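Local coordinates for uncharacterized protein (Thermus thermophilus HB8, PDB 6SCE) that acts as a DNA nuclease of type III CRISPR defence that is switched on by cyclic oligoadenylate, which its CARF architecture probably senses, at residues A3-G11 / A78-G88; L10-L21 / Y46-L57. All coordinates share one frame; numbering follows the deposited sequence.

Contact 1 (A3-G11 / A78-G88); sequences APVYLCLLG and AREVWVNLTGG. With nucleotides of chain B.
Strands 5-10 and 81-84 are the neighbouring central strands of a Rossmann-like sheet, and their parallel pairing is documented by axes 4.7 Å apart at 19°. The bonds run in the order expected of parallel strands: Val-5 N donates to Glu-80 O, Val-5 O accepts from Trp-82 N, Leu-7 N donates to Trp-82 O, and Leu-7 O accepts from Asn-84 N. Val-5, Leu-7, Val-81 and Val-83 share one face, where Leu-7 CD1 lies 3.9 Å from Val-81 CB and Trp-100 of helix 90-100 packs on Leu-7 and Val-81. Tyr-6, Cys-8, Trp-82 and Asn-84 occupy the other. There Tyr-6 and Asn-84 run side by side, each with CG anti to the backbone N, which carries the amide to the phenol end. Asn-84 ND2 donates to Tyr-6 OH at 2.9 Å, nearly straight at 177° and in the amide plane; Tyr-6 OH is also bonded to Ala-17 O of helix 15-28. The other end of that amide closes an Asx turn, Asn-84 OD1 accepting from Thr-86 N at 3.1 Å. Where the strands end, a water donates to Leu-9 O and Asn-84 O and accepts from Gly-87 N; past it, Gly-88 N donates to OP2 of nucleotide A2 of chain B at 2.9 Å. A phosphate held at the C-terminal ends of parallel strands is the ligand-binding arrangement of Rossmann-like CARF domains.

Contact 2 (L10-L21 / Y46-L57); sequences LGNDPAPAYLGL and YGKKRQAFFRLL. With nucleotides of chain B.
Asn-12 lies flat on Tyr-46 where the turn after strand 5-10 of this Rossmann-like domain meets helix 44-59. The amide and phenol planes are 11° apart, and Asn-12 CB sits 3.4 Å from the ring centroid, nearly on its normal, a CH-pi contact. The stacked amide has ND2 donating to N3 of nucleotide A1 of chain B at 3.0 Å and OD1 bonded to Trp-42 N, while a water links Tyr-46 OH to Asp-13 OD2. Cutting Tyr-46 back to an alanine is likely to leave the Asn-12 amide without its supporting face and that water without its phenol partner. Farther along, the segments 15-21 and 46-57 of helices 15-28 and 44-59 run 18° from parallel with axes 10.9 Å apart, and Phe-53 fills the space between them: Pro-14 O lies over one ring face, and Tyr-18 CB meets Phe-53 CE1 at 3.6 Å. Leu-56 CD2 stands over the centre of the Tyr-18 ring, 3.6 Å from its centroid. Bent at chi3 (-66°), the Arg-50 chain turns its guanidinium under Leu-10 CD2 and edge-on to Gly-11. Arg-50 NH2 donates to Gly-11 O at 2.8 Å from above the carbonyl plane, and one water bridges the same oxygen to Arg-50 NE.

How the contacts relate
Contact 2 is nested inside the chain loop closed by contact 1; their centres are 13 Å apart, and they share Leu-10 and Gly-11, where strand 5-10 runs out into the turn before helix 15-28. Two polar links join them directly: Tyr-6 OH to Ala-17 O at 2.7 Å and, more weakly, Asn-84 ND2 to Pro-16 O at 3.2 Å. Both contacts border the nucleotides of chain B. The A2 phosphate lies between them: while contact 1 holds OP2, Asp-13 N of contact 2 donates to A2 OP1 at 2.8 Å. Asn-12 N adds a bond to A1 O2' at 2.9 Å, consistent with one joint site for the activating oligoadenylate.

Contact 1 (A3-G11 / A78-G88)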
loop_
_atom_site.group_PDB
_atom_site.type_symbol
_atom_site.label_atom_id
_atom_site.label_comp_id
_atom_site.label_asym_id
_atom_site.label_seq_id
_atom_site.Cartn_x
_atom_site.Cartn_y
_atom_site.Cartn_z
ATOM N N ALA A 3 27.427 23.615 17.036
ATOM C CA ALA A 3 25.971 23.238 16.917
ATOM C C ALA A 3 25.838 21.880 16.215
ATOM O O ALA A 3 26.635 21.547 15.337
ATOM C CB ALA A 3 25.186 24.298 16.164
ATOM N N PRO A 4 24.821 21.099 16.583
ATOM C CA PRO A 4 24.666 19.758 15.980
ATOM C C PRO A 4 24.222 19.796 14.513
ATOM O O PRO A 4 23.680 20.813 14.040
ATOM C CB PRO A 4 23.599 19.129 16.862
ATOM C CG PRO A 4 22.735 20.295 17.197
ATOM C CD PRO A 4 23.716 21.398 17.495
ATOM N N VAL A 5 24.451 18.688 13.797
ATOM C CA VAL A 5 24.053 18.576 12.409
ATOM C C VAL A 5 22.942 17.512 12.347
ATOM O O VAL A 5 23.001 16.494 13.029
ATOM C CB VAL A 5 25.233 18.228 11.482
ATOM C CG1 VAL A 5 24.771 17.847 10.095
ATOM C CG2 VAL A 5 26.212 19.409 11.395
ATOM N N TYR A 6 21.921 17.813 11.568
ATOM C CA TYR A 6 20.808 16.905 11.351
ATOM C C TYR A 6 21.055 16.163 10.088
ATOM O O TYR A 6 21.125 16.763 9.032
ATOM C CB TYR A 6 19.504 17.702 11.244
ATOM C CG TYR A 6 18.227 16.903 11.133
ATOM C CD1 TYR A 6 17.983 15.804 11.935
ATOM C CD2 TYR A 6 17.243 17.296 10.253
ATOM C CE1 TYR A 6 16.780 15.101 11.849
ATOM C CE2 TYR A 6 16.042 16.605 10.163
ATOM C CZ TYR A 6 15.823 15.513 10.945
ATOM O OH TYR A 6 14.597 14.876 10.854
ATOM N N LEU A 7 21.143 14.837 10.194
ATOM C CA LEU A 7 21.242 13.926 9.038
ATOM C C LEU A 7 19.934 13.140 8.904
ATOM O O LEU A 7 19.510 12.499 9.851
ATOM C CB LEU A 7 22.370 12.914 9.264
ATOM C CG LEU A 7 23.779 13.535 9.479
ATOM C CD1 LEU A 7 24.819 12.443 9.527
ATOM C CD2 LEU A 7 24.135 14.550 8.431
ATOM N N CYS A 8 19.323 13.161 7.733
ATOM C CA CYS A 8 17.928 12.696 7.623
ATOM C C CYS A 8 17.622 12.040 6.289
ATOM O O CYS A 8 17.696 12.665 5.236
ATOM C CB CYS A 8 17.036 13.909 7.837
ATOM S SG CYS A 8 15.257 13.594 7.982
ATOM N N LEU A 9 17.204 10.788 6.335
ATOM C CA LEU A 9 16.646 10.142 5.166
ATOM C C LEU A 9 15.354 10.871 4.806
ATOM O O LEU A 9 14.539 11.194 5.672
ATOM C CB LEU A 9 16.367 8.667 5.451
ATOM C CG LEU A 9 17.504 7.763 5.908
ATOM C CD1 LEU A 9 16.971 6.344 6.070
ATOM C CD2 LEU A 9 18.634 7.823 4.893
ATOM N N LEU A 10 15.175 11.164 3.531
ATOM C CA LEU A 10 14.012 11.912 3.071
ATOM C C LEU A 10 13.295 11.184 1.934
ATOM O O LEU A 10 13.817 11.088 0.813
ATOM C CB LEU A 10 14.441 13.312 2.629
ATOM C CG LEU A 10 13.320 14.258 2.229
ATOM C CD1 LEU A 10 12.395 14.507 3.425
ATOM C CD2 LEU A 10 13.902 15.546 1.645
ATOM N N GLY A 11 12.110 10.665 2.228
ATOM C CA GLY A 11 11.244 10.053 1.221
ATOM C C GLY A 11 10.154 10.996 0.772
ATOM O O GLY A 11 10.326 12.220 0.773
ATOM N N ALA A 78 30.920 17.031 11.448
ATOM C CA ALA A 78 30.595 17.661 12.725
ATOM C C ALA A 78 30.851 16.756 13.928
ATOM O O ALA A 78 30.821 15.522 13.832
ATOM C CB ALA A 78 29.149 18.117 12.714
ATOM N N ARG A 79 31.071 17.386 15.077
ATOM C CA ARG A 79 31.262 16.680 16.351
ATOM C C ARG A 79 30.022 15.899 16.798
ATOM O O ARG A 79 30.154 14.854 17.425
ATOM C CB ARG A 79 31.644 17.708 17.436
ATOM C CG ARG A 79 31.963 17.169 18.826
ATOM C CD ARG A 79 32.411 18.302 19.753
ATOM N N GLU A 80 28.821 16.420 16.513
ATOM C CA GLU A 80 27.600 15.779 16.985
ATOM C C GLU A 80 26.558 15.753 15.860
ATOM O O GLU A 80 26.227 16.783 15.293
ATOM C CB GLU A 80 27.014 16.496 18.209
ATOM C CG GLU A 80 27.853 16.427 19.488
ATOM C CD GLU A 80 28.212 15.011 19.962
ATOM O OE1 GLU A 80 27.402 14.063 19.821
ATOM O OE2 GLU A 80 29.325 14.845 20.507
ATOM N N VAL A 81 26.127 14.563 15.479
ATOM C CA VAL A 81 25.098 14.437 14.447
ATOM C C VAL A 81 23.894 13.740 15.058
ATOM O O VAL A 81 24.029 12.882 15.940
ATOM C CB VAL A 81 25.584 13.737 13.153
ATOM C CG1 VAL A 81 26.667 14.544 12.442
ATOM C CG2 VAL A 81 26.049 12.319 13.404
ATOM N N TRP A 82 22.717 14.131 14.576
ATOM C CA TRP A 82 21.465 13.488 14.926
ATOM C C TRP A 82 20.948 12.872 13.647
ATOM O O TRP A 82 20.772 13.574 12.660
ATOM C CB TRP A 82 20.451 14.488 15.466
ATOM C CG TRP A 82 20.859 15.030 16.795
ATOM C CD1 TRP A 82 21.925 15.833 17.056
ATOM C CD2 TRP A 82 20.184 14.841 18.023
ATOM N NE1 TRP A 82 21.957 16.140 18.395
ATOM C CE2 TRP A 82 20.909 15.522 19.007
ATOM C CE3 TRP A 82 19.027 14.150 18.395
ATOM C CZ2 TRP A 82 20.512 15.547 20.333
ATOM C CZ3 TRP A 82 18.648 14.169 19.708
ATOM C CH2 TRP A 82 19.381 14.875 20.661
ATOM N N VAL A 83 20.732 11.568 13.668
ATOM C CA VAL A 83 20.403 10.856 12.442
ATOM C C VAL A 83 18.993 10.281 12.516
ATOM O O VAL A 83 18.741 9.408 13.329
ATOM C CB VAL A 83 21.402 9.711 12.191
ATOM C CG1 VAL A 83 21.192 9.087 10.839
ATOM C CG2 VAL A 83 22.822 10.225 12.297
ATOM N N ASN A 84 18.098 10.768 11.637
ATOM C CA ASN A 84 16.706 10.313 11.599
ATOM C C ASN A 84 16.566 9.259 10.517
ATOM O O ASN A 84 16.773 9.563 9.368
ATOM C CB ASN A 84 15.784 11.520 11.354
ATOM C CG ASN A 84 14.290 11.173 11.361
ATOM O OD1 ASN A 84 13.900 10.018 11.491
ATOM N ND2 ASN A 84 13.445 12.206 11.165
ATOM N N LEU A 85 16.192 8.027 10.893
ATOM C CA LEU A 85 16.076 6.900 9.942
ATOM C C LEU A 85 14.663 6.549 9.494
ATOM O O LEU A 85 14.456 5.545 8.799
ATOM C CB LEU A 85 16.693 5.647 10.546
ATOM C CG LEU A 85 18.141 5.786 11.018
ATOM C CD1 LEU A 85 18.647 4.454 11.535
ATOM C CD2 LEU A 85 19.010 6.358 9.943
ATOM N N THR A 86 13.692 7.381 9.847
ATOM C CA THR A 86 12.292 7.109 9.495
ATOM C C THR A 86 12.005 7.216 8.004
ATOM O O THR A 86 11.211 6.462 7.457
ATOM C CB THR A 86 11.379 8.026 10.340
ATOM O OG1 THR A 86 11.387 7.547 11.693
ATOM C CG2 THR A 86 9.918 7.997 9.857
ATOM N N GLY A 87 12.663 8.167 7.344
ATOM C CA GLY A 87 12.374 8.483 5.990
ATOM C C GLY A 87 12.737 7.400 4.988
ATOM O O GLY A 87 13.728 6.650 5.125
ATOM N N GLY A 88 11.925 7.330 3.940
ATOM C CA GLY A 88 12.263 6.510 2.803
ATOM C C GLY A 88 12.227 5.027 3.078
ATOM O O GLY A 88 11.640 4.573 4.066
ATOM P P A B 2 8.398 8.423 3.504
ATOM O OP1 A B 2 7.325 9.106 2.717
ATOM O OP2 A B 2 9.654 9.138 3.929
ATOM O "O5'" A B 2 7.706 7.847 4.831
ATOM C "C5'" A B 2 8.557 7.347 5.888
ATOM C "C4'" A B 2 7.702 6.911 7.051
ATOM O "O4'" A B 2 7.065 8.085 7.622
ATOM C "C3'" A B 2 6.587 5.925 6.728
ATOM O "O3'" A B 2 6.472 4.923 7.737
ATOM C "C2'" A B 2 5.337 6.800 6.742
ATOM O "O2'" A B 2 4.181 6.082 7.117
ATOM C "C1'" A B 2 5.700 7.819 7.813
ATOM N N9 A B 2 4.942 9.054 7.767
ATOM C C8 A B 2 4.245 9.574 6.700
ATOM N N7 A B 2 3.612 10.677 7.005
ATOM C C5 A B 2 3.887 10.888 8.348
ATOM C C6 A B 2 3.489 11.888 9.256
ATOM N N6 A B 2 2.631 12.862 8.956
ATOM N N1 A B 2 3.987 11.816 10.514
ATOM C C2 A B 2 4.766 10.773 10.831
ATOM N N3 A B 2 5.196 9.768 10.067
ATOM C C4 A B 2 4.707 9.886 8.825
ATOM P P A B 1 9.057 1.196 2.657
ATOM O OP1 A B 1 10.356 0.490 2.897
ATOM O OP2 A B 1 7.991 1.053 3.724
ATOM O "O5'" A B 1 9.416 2.733 2.420
ATOM C "C5'" A B 1 8.464 3.766 2.654
ATOM C "C4'" A B 1 8.792 4.923 1.741
ATOM O "O4'" A B 1 8.434 4.575 0.378
ATOM C "C3'" A B 1 8.036 6.209 2.090
ATOM O "O3'" A B 1 8.923 7.058 2.828
ATOM C "C2'" A B 1 7.641 6.757 0.710
ATOM O "O2'" A B 1 8.653 7.580 0.173
ATOM C "C1'" A B 1 7.478 5.487 -0.114
ATOM N N9 A B 1 6.158 4.859 -0.021
ATOM C C8 A B 1 5.909 3.531 0.184
ATOM N N7 A B 1 4.628 3.265 0.207
ATOM C C5 A B 1 4.005 4.482 -0.018
ATOM C C6 A B 1 2.650 4.852 -0.105
ATOM N N6 A B 1 1.647 3.989 0.040
ATOM N N1 A B 1 2.370 6.157 -0.343
ATOM C C2 A B 1 3.396 7.012 -0.470
ATOM N N3 A B 1 4.706 6.776 -0.391
ATOM C C4 A B 1 4.946 5.475 -0.158
HETATM O O HOH W 1 28.462 19.387 16.085
HETATM O O HOH W 2 14.321 10.241 8.169
#

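Contact 2 (L10-L21 / Y46-L57)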
loop_
_atom_site.group_PDB
_atom_site.type_symbol
_atom_site.label_atom_id
_atom_site.label_comp_id
_atom_site.label_asym_id
_atom_site.label_seq_id
_atom_site.Cartn_x
_atom_site.Cartn_y
_atom_site.Cartn_z
ATOM N N LEU A 10 15.175 11.164 3.531
ATOM C CA LEU A 10 14.012 11.912 3.071
ATOM C C LEU A 10 13.295 11.184 1.934
ATOM O O LEU A 10 13.817 11.088 0.813
ATOM C CB LEU A 10 14.441 13.312 2.629
ATOM C CG LEU A 10 13.320 14.258 2.229
ATOM C CD1 LEU A 10 12.395 14.507 3.425
ATOM C CD2 LEU A 10 13.902 15.546 1.645
ATOM N N GLY A 11 12.110 10.665 2.228
ATOM C CA GLY A 11 11.244 10.053 1.221
ATOM C C GLY A 11 10.154 10.996 0.772
ATOM O O GLY A 11 10.326 12.220 0.773
ATOM N N ASN A 12 9.019 10.439 0.367
ATOM C CA ASN A 12 7.952 11.242 -0.149
ATOM C C ASN A 12 7.420 12.270 0.837
ATOM O O ASN A 12 7.128 13.408 0.462
ATOM C CB ASN A 12 6.769 10.370 -0.615
ATOM C CG ASN A 12 7.068 9.643 -1.900
ATOM O OD1 ASN A 12 7.901 10.096 -2.698
ATOM N ND2 ASN A 12 6.461 8.477 -2.071
ATOM N N ASP A 13 7.187 11.849 2.066
ATOM C CA ASP A 13 6.512 12.710 3.008
ATOM C C ASP A 13 7.476 13.551 3.873
ATOM O O ASP A 13 8.311 13.007 4.564
ATOM C CB ASP A 13 5.577 11.925 3.918
ATOM C CG ASP A 13 4.416 12.772 4.349
ATOM O OD1 ASP A 13 4.643 13.708 5.137
ATOM O OD2 ASP A 13 3.297 12.523 3.844
ATOM N N PRO A 14 7.346 14.877 3.831
ATOM C CA PRO A 14 8.268 15.711 4.610
ATOM C C PRO A 14 7.946 15.748 6.094
ATOM O O PRO A 14 8.780 16.186 6.896
ATOM C CB PRO A 14 8.075 17.101 3.989
ATOM C CG PRO A 14 6.681 17.089 3.506
ATOM C CD PRO A 14 6.473 15.693 2.981
ATOM N N ALA A 15 6.756 15.307 6.469
ATOM C CA ALA A 15 6.351 15.469 7.879
ATOM C C ALA A 15 7.242 14.755 8.912
ATOM O O ALA A 15 7.588 15.344 9.939
ATOM C CB ALA A 15 4.912 15.084 8.073
ATOM N N PRO A 16 7.628 13.490 8.669
ATOM C CA PRO A 16 8.514 12.878 9.672
ATOM C C PRO A 16 9.904 13.495 9.695
ATOM O O PRO A 16 10.536 13.501 10.729
ATOM C CB PRO A 16 8.593 11.405 9.256
ATOM C CG PRO A 16 8.147 11.388 7.826
ATOM C CD PRO A 16 7.136 12.502 7.690
ATOM N N ALA A 17 10.352 14.028 8.557
ATOM C CA ALA A 17 11.652 14.720 8.485
ATOM C C ALA A 17 11.599 16.013 9.306
ATOM O O ALA A 17 12.536 16.356 10.053
ATOM C CB ALA A 17 11.993 15.029 7.033
ATOM N N TYR A 18 10.498 16.732 9.149
ATOM C CA TYR A 18 10.278 17.959 9.918
ATOM C C TYR A 18 10.109 17.671 11.398
ATOM O O TYR A 18 10.758 18.320 12.245
ATOM C CB TYR A 18 9.113 18.754 9.355
ATOM C CG TYR A 18 8.820 20.012 10.121
ATOM C CD1 TYR A 18 9.824 20.939 10.396
ATOM C CD2 TYR A 18 7.535 20.289 10.558
ATOM C CE1 TYR A 18 9.543 22.112 11.091
ATOM C CE2 TYR A 18 7.251 21.452 11.246
ATOM C CZ TYR A 18 8.263 22.355 11.521
ATOM O OH TYR A 18 7.958 23.517 12.221
ATOM N N LEU A 19 9.316 16.668 11.734
ATOM C CA LEU A 19 9.184 16.278 13.106
ATOM C C LEU A 19 10.536 15.965 13.756
ATOM O O LEU A 19 10.801 16.403 14.897
ATOM C CB LEU A 19 8.223 15.089 13.225
ATOM C CG LEU A 19 7.981 14.541 14.614
ATOM C CD1 LEU A 19 7.419 15.613 15.541
ATOM C CD2 LEU A 19 7.038 13.339 14.538
ATOM N N GLY A 20 11.414 15.230 13.044
ATOM C CA GLY A 20 12.724 14.893 13.586
ATOM C C GLY A 20 13.572 16.129 13.828
ATOM O O GLY A 20 14.259 16.212 14.858
ATOM N N LEU A 21 13.469 17.120 12.944
ATOM C CA LEU A 21 14.148 18.401 13.143
ATOM C C LEU A 21 13.643 19.101 14.423
ATOM O O LEU A 21 14.452 19.579 15.225
ATOM C CB LEU A 21 14.007 19.306 11.928
ATOM C CG LEU A 21 14.731 20.647 12.026
ATOM C CD1 LEU A 21 16.226 20.537 12.330
ATOM C CD2 LEU A 21 14.505 21.469 10.769
ATOM N N TYR A 46 4.068 15.159 -4.221
ATOM C CA TYR A 46 5.130 14.987 -3.230
ATOM C C TYR A 46 6.314 15.912 -3.515
ATOM O O TYR A 46 6.918 16.445 -2.608
ATOM C CB TYR A 46 5.553 13.550 -3.136
ATOM C CG TYR A 46 4.639 12.704 -2.302
ATOM C CD1 TYR A 46 4.391 13.018 -0.982
ATOM C CD2 TYR A 46 4.069 11.552 -2.815
ATOM C CE1 TYR A 46 3.573 12.227 -0.185
ATOM C CE2 TYR A 46 3.247 10.754 -2.031
ATOM C CZ TYR A 46 3.004 11.089 -0.722
ATOM O OH TYR A 46 2.184 10.274 0.066
ATOM N N GLY A 47 6.613 16.126 -4.787
ATOM C CA GLY A 47 7.643 17.074 -5.162
ATOM C C GLY A 47 7.339 18.457 -4.609
ATOM O O GLY A 47 8.224 19.139 -4.080
ATOM N N LYS A 48 6.093 18.872 -4.749
ATOM C CA LYS A 48 5.645 20.165 -4.230
ATOM C C LYS A 48 5.678 20.240 -2.705
ATOM O O LYS A 48 6.039 21.264 -2.135
ATOM C CB LYS A 48 4.246 20.490 -4.763
ATOM C CG LYS A 48 4.242 20.880 -6.240
ATOM C CD LYS A 48 2.828 20.863 -6.806
ATOM C CE LYS A 48 2.790 21.499 -8.193
ATOM N NZ LYS A 48 1.404 21.478 -8.742
ATOM N N LYS A 49 5.316 19.153 -2.039
ATOM C CA LYS A 49 5.379 19.105 -0.586
ATOM C C LYS A 49 6.813 19.193 -0.083
ATOM O O LYS A 49 7.078 19.838 0.948
ATOM C CB LYS A 49 4.697 17.834 -0.072
ATOM C CG LYS A 49 3.189 17.805 -0.321
ATOM C CD LYS A 49 2.561 16.504 0.174
ATOM C CE LYS A 49 1.052 16.483 -0.018
ATOM N NZ LYS A 49 0.482 15.133 0.278
ATOM N N ARG A 50 7.742 18.572 -0.825
ATOM C CA ARG A 50 9.120 18.646 -0.484
ATOM C C ARG A 50 9.640 20.085 -0.637
ATOM O O ARG A 50 10.401 20.544 0.213
ATOM C CB ARG A 50 9.964 17.671 -1.317
ATOM C CG ARG A 50 11.428 17.680 -0.936
ATOM C CD ARG A 50 12.215 16.643 -1.711
ATOM N NE ARG A 50 11.796 15.288 -1.362
ATOM C CZ ARG A 50 12.241 14.179 -1.940
ATOM N NH1 ARG A 50 13.112 14.231 -2.942
ATOM N NH2 ARG A 50 11.769 13.015 -1.549
ATOM N N GLN A 51 9.241 20.780 -1.704
ATOM C CA GLN A 51 9.640 22.185 -1.860
ATOM C C GLN A 51 9.044 23.047 -0.764
ATOM O O GLN A 51 9.701 23.966 -0.304
ATOM C CB GLN A 51 9.328 22.736 -3.267
ATOM C CG GLN A 51 10.173 22.065 -4.344
ATOM C CD GLN A 51 11.674 22.072 -4.024
ATOM O OE1 GLN A 51 12.230 23.107 -3.652
ATOM N NE2 GLN A 51 12.325 20.908 -4.133
ATOM N N ALA A 52 7.829 22.735 -0.321
ATOM C CA ALA A 52 7.229 23.441 0.808
ATOM C C ALA A 52 8.024 23.216 2.106
ATOM O O ALA A 52 8.209 24.120 2.918
ATOM C CB ALA A 52 5.788 23.032 0.967
ATOM N N PHE A 53 8.533 22.007 2.287
ATOM C CA PHE A 53 9.350 21.692 3.418
ATOM C C PHE A 53 10.659 22.506 3.366
ATOM O O PHE A 53 11.075 23.098 4.370
ATOM C CB PHE A 53 9.634 20.191 3.432
ATOM C CG PHE A 53 10.613 19.740 4.480
ATOM C CD1 PHE A 53 10.470 20.107 5.803
ATOM C CD2 PHE A 53 11.664 18.895 4.136
ATOM C CE1 PHE A 53 11.373 19.682 6.764
ATOM C CE2 PHE A 53 12.523 18.421 5.102
ATOM C CZ PHE A 53 12.389 18.820 6.422
ATOM N N PHE A 54 11.278 22.558 2.206
ATOM C CA PHE A 54 12.508 23.325 2.044
ATOM C C PHE A 54 12.301 24.838 2.256
ATOM O O PHE A 54 13.142 25.491 2.857
ATOM C CB PHE A 54 13.159 23.063 0.683
ATOM C CG PHE A 54 13.719 21.669 0.526
ATOM C CD1 PHE A 54 13.994 20.871 1.630
ATOM C CD2 PHE A 54 13.989 21.155 -0.744
ATOM C CE1 PHE A 54 14.516 19.591 1.483
ATOM C CE2 PHE A 54 14.509 19.878 -0.876
ATOM C CZ PHE A 54 14.773 19.108 0.238
ATOM N N ARG A 55 11.146 25.338 1.859
ATOM C CA ARG A 55 10.740 26.711 2.174
ATOM C C ARG A 55 10.625 26.953 3.675
ATOM O O ARG A 55 11.080 27.972 4.181
ATOM C CB ARG A 55 9.417 27.043 1.449
ATOM C CG ARG A 55 8.852 28.418 1.726
ATOM C CD ARG A 55 7.473 28.569 1.089
ATOM N NE ARG A 55 6.803 29.808 1.501
ATOM C CZ ARG A 55 5.621 30.224 1.043
ATOM N NH1 ARG A 55 5.114 31.368 1.482
ATOM N NH2 ARG A 55 4.939 29.499 0.158
ATOM N N LEU A 56 10.030 26.016 4.399
ATOM C CA LEU A 56 9.973 26.090 5.828
ATOM C C LEU A 56 11.372 26.064 6.442
ATOM O O LEU A 56 11.685 26.886 7.320
ATOM C CB LEU A 56 9.120 24.946 6.377
ATOM C CG LEU A 56 9.038 24.766 7.874
ATOM C CD1 LEU A 56 8.524 26.019 8.560
ATOM C CD2 LEU A 56 8.127 23.590 8.200
ATOM N N LEU A 57 12.235 25.153 5.989
ATOM C CA LEU A 57 13.596 25.164 6.506
ATOM C C LEU A 57 14.242 26.529 6.305
ATOM O O LEU A 57 14.868 27.050 7.214
ATOM C CB LEU A 57 14.467 24.101 5.851
ATOM C CG LEU A 57 13.986 22.679 6.120
ATOM C CD1 LEU A 57 14.914 21.716 5.420
ATOM C CD2 LEU A 57 13.947 22.398 7.609
ATOM P P A B 2 8.398 8.423 3.504
ATOM O OP1 A B 2 7.325 9.106 2.717
ATOM O OP2 A B 2 9.654 9.138 3.929
ATOM O "O5'" A B 2 7.706 7.847 4.831
ATOM C "C5'" A B 2 8.557 7.347 5.888
ATOM C "C4'" A B 2 7.702 6.911 7.051
ATOM O "O4'" A B 2 7.065 8.085 7.622
ATOM C "C3'" A B 2 6.587 5.925 6.728
ATOM O "O3'" A B 2 6.472 4.923 7.737
ATOM C "C2'" A B 2 5.337 6.800 6.742
ATOM O "O2'" A B 2 4.181 6.082 7.117
ATOM C "C1'" A B 2 5.700 7.819 7.813
ATOM N N9 A B 2 4.942 9.054 7.767
ATOM C C8 A B 2 4.245 9.574 6.700
ATOM N N7 A B 2 3.612 10.677 7.005
ATOM C C5 A B 2 3.887 10.888 8.348
ATOM C C6 A B 2 3.489 11.888 9.256
ATOM N N6 A B 2 2.631 12.862 8.956
ATOM N N1 A B 2 3.987 11.816 10.514
ATOM C C2 A B 2 4.766 10.773 10.831
ATOM N N3 A B 2 5.196 9.768 10.067
ATOM C C4 A B 2 4.707 9.886 8.825
ATOM P P A B 1 9.057 1.196 2.657
ATOM O OP1 A B 1 10.356 0.490 2.897
ATOM O OP2 A B 1 7.991 1.053 3.724
ATOM O "O5'" A B 1 9.416 2.733 2.420
ATOM C "C5'" A B 1 8.464 3.766 2.654
ATOM C "C4'" A B 1 8.792 4.923 1.741
ATOM O "O4'" A B 1 8.434 4.575 0.378
ATOM C "C3'" A B 1 8.036 6.209 2.090
ATOM O "O3'" A B 1 8.923 7.058 2.828
ATOM C "C2'" A B 1 7.641 6.757 0.710
ATOM O "O2'" A B 1 8.653 7.580 0.173
ATOM C "C1'" A B 1 7.478 5.487 -0.114
ATOM N N9 A B 1 6.158 4.859 -0.021
ATOM C C8 A B 1 5.909 3.531 0.184
ATOM N N7 A B 1 4.628 3.265 0.207
ATOM C C5 A B 1 4.005 4.482 -0.018
ATOM C C6 A B 1 2.650 4.852 -0.105
ATOM N N6 A B 1 1.647 3.989 0.040
ATOM N N1 A B 1 2.370 6.157 -0.343
ATOM C C2 A B 1 3.396 7.012 -0.470
ATOM N N3 A B 1 4.706 6.776 -0.391
ATOM C C4 A B 1 4.946 5.475 -0.158
HETATM O O HOH W 3 9.980 14.998 0.887
HETATM O O HOH W 4 2.874 10.260 2.655
HETATM O O HOH W 5 1.487 14.137 2.646
#